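PDB 5A77: DNA endonuclease I-CvuI from Chlorella vulgaris, which acts as a LAGLIDADG homing endonuclease, cleaving target DNA in the presence of magnesium and probably serving the spread of its intron. Local coordinates for residues 41-46 with 106-111; 30-33 with 39-42. All coordinates share one frame; numbering follows the deposited sequence.

Overall arrangement
From the N terminus, helix 6-22 leads into strand 23-31, which turns back through a short loop into strand 39-50. Contact 2, between 30-33 and 39-42, closes that hairpin with only five residues between its segments. Strand 39-50 then continues into contact 1, where 41-46 meets 106-111 of helix 102-114 and closes a loop of 59 residues containing helices 55-64 and 84-94 and strands 68-71 and 76-82. The connecting loops are consecutive, neither nested nor crossed; the segments share Val41 and Arg42, and the contact centres are about 14 Å apart. Contact 2 pairs two neighbouring strands beside the DNA, and contact 1 ties the second strand to a helix behind the sheet.

Contact 1. Residues 41-46 with 106-111; sequences VRVSLT and KLVLQI. With nucleotides of chain F.
Ile111 holds CG1 beside its backbone N (chi1 -58°), which leaves the branch methyl CG2 anti to that nitrogen and directed at the strand; Val41, with CG1 itself anti to N (chi1 167°), offers its own CG1 in return. CG1 of Val41 and CG2 of Ile111 meet at 3.9 Å, the two side chains crossing at about a right angle. The same isoleucine methyl also lies 3.9 Å from CG1 of Val43, the side chains of Val43 and Ile111 passing each other in opposite directions. One turn earlier on the helix, Val108 brings CG1 to 3.9 Å from CB of Val43, so Val43 is met by two helix residues. Beta-branched Val41 and Val43 favour the extended strand backbone; Val108 and Ile111, three residues apart, project from the same side of the helix. Short branched side chains from both elements fill the space between axes 9.4 Å apart at their closest. This is the layered alpha-beta packing of the LAGLIDADG fold, with helices behind a curved antiparallel sheet whose other face receives DNA. Leu87 from helix 84-94 also packs on Val43, while Ala27 and Leu130 adjoin Ile111. On the DNA side, Arg42 turns away from the helix, and its NH1 gives a bent hydrogen bond of 2.6 Å (139° at the hydrogen) to O4 of DT5 of chain F, at the guanidinium edge near its plane.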
loop_
_atom_site.group_PDB
_atom_site.type_symbol
_atom_site.label_atom_id
_atom_site.label_comp_id
_atom_site.label_asym_id
_atom_site.label_seq_id
_atom_site.Cartn_x
_atom_site.Cartn_y
_atom_site.Cartn_z
ATOM N N VAL B 41 -26.168 -2.934 7.639
ATOM C CA VAL B 41 -25.000 -2.121 7.321
ATOM C C VAL B 41 -23.756 -2.920 7.716
ATOM O O VAL B 41 -23.567 -3.249 8.894
ATOM C CB VAL B 41 -25.047 -0.756 8.023
ATOM C CG1 VAL B 41 -23.706 -0.068 7.949
ATOM C CG2 VAL B 41 -26.116 0.132 7.376
ATOM N N ARG B 42 -22.941 -3.287 6.726
ATOM C CA ARG B 42 -21.749 -4.089 6.984
ATOM C C ARG B 42 -20.556 -3.171 7.153
ATOM O O ARG B 42 -20.324 -2.324 6.312
ATOM C CB ARG B 42 -21.500 -5.101 5.845
ATOM C CG ARG B 42 -20.143 -5.856 5.901
ATOM C CD ARG B 42 -19.990 -6.903 4.759
ATOM N NE ARG B 42 -21.092 -7.867 4.779
ATOM C CZ ARG B 42 -21.586 -8.494 3.714
ATOM N NH1 ARG B 42 -21.065 -8.280 2.510
ATOM N NH2 ARG B 42 -22.619 -9.331 3.857
ATOM N N VAL B 43 -19.824 -3.321 8.253
ATOM C CA VAL B 43 -18.547 -2.646 8.433
ATOM C C VAL B 43 -17.376 -3.630 8.213
ATOM O O VAL B 43 -17.457 -4.801 8.615
ATOM C CB VAL B 43 -18.445 -2.001 9.833
ATOM C CG1 VAL B 43 -19.512 -0.922 10.011
ATOM C CG2 VAL B 43 -18.567 -3.048 10.914
ATOM N N SER B 44 -16.299 -3.171 7.571
ATOM C CA SER B 44 -15.135 -4.034 7.349
ATOM C C SER B 44 -13.830 -3.318 7.039
ATOM O O SER B 44 -13.802 -2.307 6.330
ATOM C CB SER B 44 -15.413 -5.031 6.216
ATOM O OG SER B 44 -15.840 -4.373 5.038
ATOM N N LEU B 45 -12.748 -3.864 7.588
ATOM C CA LEU B 45 -11.403 -3.535 7.143
ATOM C C LEU B 45 -10.893 -4.687 6.294
ATOM O O LEU B 45 -10.898 -5.835 6.741
ATOM C CB LEU B 45 -10.465 -3.286 8.329
ATOM C CG LEU B 45 -8.998 -2.947 8.025
ATOM C CD1 LEU B 45 -8.436 -2.066 9.112
ATOM C CD2 LEU B 45 -8.147 -4.198 7.908
ATOM N N THR B 46 -10.432 -4.395 5.082
ATOM C CA THR B 46 -9.925 -5.458 4.216
ATOM C C THR B 46 -8.563 -5.066 3.643
ATOM O O THR B 46 -8.347 -3.919 3.272
ATOM C CB THR B 46 -10.915 -5.762 3.070
ATOM O OG1 THR B 46 -12.004 -6.546 3.577
ATOM C CG2 THR B 46 -10.240 -6.574 1.983
ATOM N N LYS B 106 -12.860 6.705 11.458
ATOM C CA LYS B 106 -13.655 7.438 12.433
ATOM C C LYS B 106 -15.151 7.324 12.134
ATOM O O LYS B 106 -15.973 7.153 13.047
ATOM C CB LYS B 106 -13.219 8.901 12.461
ATOM C CG LYS B 106 -12.894 9.416 13.854
ATOM C CD LYS B 106 -11.624 8.791 14.409
ATOM C CE LYS B 106 -11.376 9.233 15.851
ATOM N NZ LYS B 106 -12.459 8.766 16.765
ATOM N N LEU B 107 -15.505 7.404 10.854
ATOM C CA LEU B 107 -16.901 7.241 10.462
ATOM C C LEU B 107 -17.386 5.838 10.817
ATOM O O LEU B 107 -18.415 5.686 11.474
ATOM C CB LEU B 107 -17.082 7.522 8.968
ATOM C CG LEU B 107 -16.974 9.007 8.601
ATOM C CD1 LEU B 107 -17.263 9.240 7.126
ATOM C CD2 LEU B 107 -17.905 9.849 9.456
ATOM N N VAL B 108 -16.629 4.822 10.410
ATOM C CA VAL B 108 -16.961 3.430 10.714
ATOM C C VAL B 108 -17.077 3.173 12.226
ATOM O O VAL B 108 -17.927 2.394 12.662
ATOM C CB VAL B 108 -15.927 2.464 10.090
ATOM C CG1 VAL B 108 -16.111 1.046 10.629
ATOM C CG2 VAL B 108 -16.061 2.467 8.569
ATOM N N LEU B 109 -16.270 3.852 13.034
ATOM C CA LEU B 109 -16.439 3.744 14.480
ATOM C C LEU B 109 -17.729 4.426 14.972
ATOM O O LEU B 109 -18.313 3.986 15.967
ATOM C CB LEU B 109 -15.233 4.321 15.213
ATOM C CG LEU B 109 -13.984 3.447 15.107
ATOM C CD1 LEU B 109 -12.815 4.048 15.855
ATOM C CD2 LEU B 109 -14.279 2.030 15.606
ATOM N N GLN B 110 -18.172 5.490 14.295
ATOM C CA GLN B 110 -19.457 6.098 14.632
ATOM C C GLN B 110 -20.592 5.156 14.239
ATOM O O GLN B 110 -21.638 5.114 14.907
ATOM C CB GLN B 110 -19.643 7.467 13.952
ATOM C CG GLN B 110 -18.956 8.636 14.661
ATOM C CD GLN B 110 -19.220 8.644 16.151
ATOM O OE1 GLN B 110 -20.348 8.448 16.584
ATOM N NE2 GLN B 110 -18.180 8.857 16.944
ATOM N N ILE B 111 -20.389 4.400 13.158
ATOM C CA ILE B 111 -21.386 3.401 12.753
ATOM C C ILE B 111 -21.454 2.212 13.707
ATOM O O ILE B 111 -22.531 1.704 13.999
ATOM C CB ILE B 111 -21.119 2.846 11.347
ATOM C CG1 ILE B 111 -21.097 3.965 10.310
ATOM C CG2 ILE B 111 -22.167 1.789 10.987
ATOM C CD1 ILE B 111 -21.047 3.448 8.883
ATOM P P DT F 5 -26.422 -8.214 -5.548
ATOM O OP1 DT F 5 -27.375 -8.452 -6.655
ATOM O OP2 DT F 5 -26.932 -7.719 -4.251
ATOM O "O5'" DT F 5 -25.610 -9.562 -5.221
ATOM C "C5'" DT F 5 -24.665 -10.082 -6.147
ATOM C "C4'" DT F 5 -24.285 -11.504 -5.780
ATOM O "O4'" DT F 5 -23.207 -11.495 -4.806
ATOM C "C3'" DT F 5 -25.408 -12.337 -5.159
ATOM O "O3'" DT F 5 -25.411 -13.643 -5.727
ATOM C "C2'" DT F 5 -25.043 -12.372 -3.675
ATOM C "C1'" DT F 5 -23.529 -12.353 -3.730
ATOM N N1 DT F 5 -22.896 -11.807 -2.496
ATOM C C2 DT F 5 -22.034 -12.596 -1.774
ATOM O O2 DT F 5 -21.754 -13.742 -2.087
ATOM N N3 DT F 5 -21.497 -11.992 -0.667
ATOM C C4 DT F 5 -21.723 -10.702 -0.220
ATOM O O4 DT F 5 -21.188 -10.253 0.793
ATOM C C5 DT F 5 -22.637 -9.921 -1.026
ATOM C C7 DT F 5 -22.987 -8.508 -0.632
ATOM C C6 DT F 5 -23.170 -10.508 -2.114
#

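Contact 2. Residues 30-33 with 39-42; sequences VSRE and YQVR. With nucleotides of chain C; nucleotides of chain F.
Val30 and Gln40 form the tightly packed part, an antiparallel hydrogen-bonded pair: Val30 N bonds Gln40 O at 2.8 Å, and Gln40 N returns a nearly straight bond of 2.9 Å to Val30 O. Their side chains lie side by side on the DNA face. There Val30 lays CG1 over one face of the Arg42 guanidinium, 3.8 Å from NH1, an apolar cover that still allows the group's edge to read a base. With CG beside its backbone N (chi1 -62°), Arg32 rests that carbon 4.0 Å from Gln40 CB; bends at chi2 and chi3 then carry the guanidinium on to the bases, where NH2 hydrogen-bonds a thymine O4. Were Arg32 replaced by an alanine, the protein's hydrogen bond to that thymine would be lost and the flank of Gln40 would probably be less well covered. Looser is the exposed Ser31, a small polar residue suiting a solvent-side position; the Tyr39 ring lies along it, CE1 3.7 Å from Ser31 CB. Tyr39 packs further on Ile29 and on Ile145 from a loop. The hairpin thus has strand 23-31 outermost in this chain's sheet, with strand 39-50 between it and strand 76-82, and helix 102-114 lying behind.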
loop_
_atom_site.group_PDB
_atom_site.type_symbol
_atom_site.label_atom_id
_atom_site.label_comp_id
_atom_site.label_asym_id
_atom_site.label_seq_id
_atom_site.Cartn_x
_atom_site.Cartn_y
_atom_site.Cartn_z
ATOM N N VAL B 30 -26.031 -3.812 2.747
ATOM C CA VAL B 30 -26.381 -5.018 2.016
ATOM C C VAL B 30 -27.822 -5.411 2.283
ATOM O O VAL B 30 -28.335 -5.323 3.411
ATOM C CB VAL B 30 -25.441 -6.215 2.338
ATOM C CG1 VAL B 30 -23.976 -5.796 2.230
ATOM C CG2 VAL B 30 -25.743 -6.835 3.703
ATOM N N SER B 31 -28.484 -5.817 1.209
ATOM C CA SER B 31 -29.837 -6.315 1.298
ATOM C C SER B 31 -29.812 -7.745 1.832
ATOM O O SER B 31 -29.097 -8.596 1.317
ATOM C CB SER B 31 -30.516 -6.260 -0.065
ATOM O OG SER B 31 -30.076 -7.338 -0.866
ATOM N N ARG B 32 -30.581 -7.984 2.888
ATOM C CA ARG B 32 -30.723 -9.301 3.480
ATOM C C ARG B 32 -32.222 -9.595 3.589
ATOM O O ARG B 32 -32.921 -8.976 4.396
ATOM C CB ARG B 32 -30.058 -9.356 4.852
ATOM C CG ARG B 32 -28.566 -9.114 4.867
ATOM C CD ARG B 32 -27.807 -10.176 4.085
ATOM N NE ARG B 32 -28.057 -11.520 4.588
ATOM C CZ ARG B 32 -27.341 -12.590 4.244
ATOM N NH1 ARG B 32 -26.315 -12.468 3.402
ATOM N NH2 ARG B 32 -27.643 -13.785 4.748
ATOM N N GLU B 33 -32.716 -10.525 2.776
ATOM C CA GLU B 33 -34.161 -10.686 2.624
ATOM C C GLU B 33 -34.832 -11.295 3.851
ATOM O O GLU B 33 -36.038 -11.174 4.010
ATOM C CB GLU B 33 -34.477 -11.533 1.391
ATOM C CG GLU B 33 -35.042 -10.717 0.232
ATOM C CD GLU B 33 -34.701 -11.317 -1.123
ATOM O OE1 GLU B 33 -35.287 -12.366 -1.467
ATOM O OE2 GLU B 33 -33.841 -10.750 -1.838
ATOM N N TYR B 39 -32.429 -4.625 5.378
ATOM C CA TYR B 39 -31.052 -4.178 5.150
ATOM C C TYR B 39 -30.151 -4.268 6.375
ATOM O O TYR B 39 -30.580 -4.069 7.512
ATOM C CB TYR B 39 -31.026 -2.727 4.621
ATOM C CG TYR B 39 -31.572 -2.562 3.218
ATOM C CD1 TYR B 39 -30.795 -2.855 2.110
ATOM C CD2 TYR B 39 -32.866 -2.117 3.004
ATOM C CE1 TYR B 39 -31.291 -2.704 0.828
ATOM C CE2 TYR B 39 -33.371 -1.963 1.723
ATOM C CZ TYR B 39 -32.578 -2.258 0.641
ATOM O OH TYR B 39 -33.075 -2.107 -0.634
ATOM N N GLN B 40 -28.887 -4.557 6.101
ATOM C CA GLN B 40 -27.832 -4.632 7.100
ATOM C C GLN B 40 -26.752 -3.645 6.686
ATOM O O GLN B 40 -26.459 -3.514 5.499
ATOM C CB GLN B 40 -27.259 -6.064 7.189
ATOM C CG GLN B 40 -26.109 -6.243 8.178
ATOM C CD GLN B 40 -25.059 -7.263 7.713
ATOM O OE1 GLN B 40 -25.150 -7.818 6.620
ATOM N NE2 GLN B 40 -24.047 -7.486 8.542
ATOM N N VAL B 41 -26.168 -2.934 7.639
ATOM C CA VAL B 41 -25.000 -2.121 7.321
ATOM C C VAL B 41 -23.756 -2.920 7.716
ATOM O O VAL B 41 -23.567 -3.249 8.894
ATOM C CB VAL B 41 -25.047 -0.756 8.023
ATOM C CG1 VAL B 41 -23.706 -0.068 7.949
ATOM C CG2 VAL B 41 -26.116 0.132 7.376
ATOM N N ARG B 42 -22.941 -3.287 6.726
ATOM C CA ARG B 42 -21.749 -4.089 6.984
ATOM C C ARG B 42 -20.556 -3.171 7.153
ATOM O O ARG B 42 -20.324 -2.324 6.312
ATOM C CB ARG B 42 -21.500 -5.101 5.845
ATOM C CG ARG B 42 -20.143 -5.856 5.901
ATOM C CD ARG B 42 -19.990 -6.903 4.759
ATOM N NE ARG B 42 -21.092 -7.867 4.779
ATOM C CZ ARG B 42 -21.586 -8.494 3.714
ATOM N NH1 ARG B 42 -21.065 -8.280 2.510
ATOM N NH2 ARG B 42 -22.619 -9.331 3.857
ATOM P P DA C 3 -27.240 -8.123 13.704
ATOM O OP1 DA C 3 -26.742 -7.838 15.073
ATOM O OP2 DA C 3 -27.733 -7.080 12.780
ATOM O "O5'" DA C 3 -26.074 -8.893 12.893
ATOM C "C5'" DA C 3 -25.192 -9.767 13.590
ATOM C "C4'" DA C 3 -24.243 -10.487 12.649
ATOM O "O4'" DA C 3 -24.918 -11.588 11.982
ATOM C "C3'" DA C 3 -23.633 -9.636 11.524
ATOM O "O3'" DA C 3 -22.305 -10.056 11.346
ATOM C "C2'" DA C 3 -24.477 -10.061 10.324
ATOM C "C1'" DA C 3 -24.555 -11.544 10.630
ATOM N N9 DA C 3 -25.498 -12.307 9.816
ATOM C C8 DA C 3 -26.672 -11.868 9.265
ATOM N N7 DA C 3 -27.299 -12.780 8.557
ATOM C C5 DA C 3 -26.471 -13.895 8.642
ATOM C C6 DA C 3 -26.573 -15.205 8.115
ATOM N N6 DA C 3 -27.589 -15.613 7.347
ATOM N N1 DA C 3 -25.571 -16.080 8.399
ATOM C C2 DA C 3 -24.543 -15.665 9.157
ATOM N N3 DA C 3 -24.340 -14.460 9.709
ATOM C C4 DA C 3 -25.355 -13.616 9.412
ATOM P P DT F 5 -26.422 -8.214 -5.548
ATOM O OP1 DT F 5 -27.375 -8.452 -6.655
ATOM O OP2 DT F 5 -26.932 -7.719 -4.251
ATOM O "O5'" DT F 5 -25.610 -9.562 -5.221
ATOM C "C5'" DT F 5 -24.665 -10.082 -6.147
ATOM C "C4'" DT F 5 -24.285 -11.504 -5.780
ATOM O "O4'" DT F 5 -23.207 -11.495 -4.806
ATOM C "C3'" DT F 5 -25.408 -12.337 -5.159
ATOM O "O3'" DT F 5 -25.411 -13.643 -5.727
ATOM C "C2'" DT F 5 -25.043 -12.372 -3.675
ATOM C "C1'" DT F 5 -23.529 -12.353 -3.730
ATOM N N1 DT F 5 -22.896 -11.807 -2.496
ATOM C C2 DT F 5 -22.034 -12.596 -1.774
ATOM O O2 DT F 5 -21.754 -13.742 -2.087
ATOM N N3 DT F 5 -21.497 -11.992 -0.667
ATOM C C4 DT F 5 -21.723 -10.702 -0.220
ATOM O O4 DT F 5 -21.188 -10.253 0.793
ATOM C C5 DT F 5 -22.637 -9.921 -1.026
ATOM C C7 DT F 5 -22.987 -8.508 -0.632
ATOM C C6 DT F 5 -23.170 -10.508 -2.114
ATOM P P DA C 4 -21.064 -9.039 11.389
ATOM O OP1 DA C 4 -21.016 -8.344 12.691
ATOM O OP2 DA C 4 -21.084 -8.296 10.105
ATOM O "O5'" DA C 4 -19.823 -10.059 11.386
ATOM C "C5'" DA C 4 -19.737 -11.075 12.404
ATOM C "C4'" DA C 4 -19.395 -12.423 11.804
ATOM O "O4'" DA C 4 -20.493 -12.871 10.979
ATOM C "C3'" DA C 4 -18.156 -12.438 10.902
ATOM O "O3'" DA C 4 -17.275 -13.467 11.313
ATOM C "C2'" DA C 4 -18.719 -12.707 9.504
ATOM C "C1'" DA C 4 -19.983 -13.480 9.814
ATOM N N9 DA C 4 -21.004 -13.361 8.780
ATOM C C8 DA C 4 -21.677 -12.229 8.437
ATOM N N7 DA C 4 -22.559 -12.403 7.488
ATOM C C5 DA C 4 -22.480 -13.747 7.196
ATOM C C6 DA C 4 -23.179 -14.559 6.281
ATOM N N6 DA C 4 -24.116 -14.091 5.450
ATOM N N1 DA C 4 -22.863 -15.869 6.237
ATOM C C2 DA C 4 -21.917 -16.337 7.070
ATOM N N3 DA C 4 -21.196 -15.672 7.983
ATOM C C4 DA C 4 -21.528 -14.362 7.990
#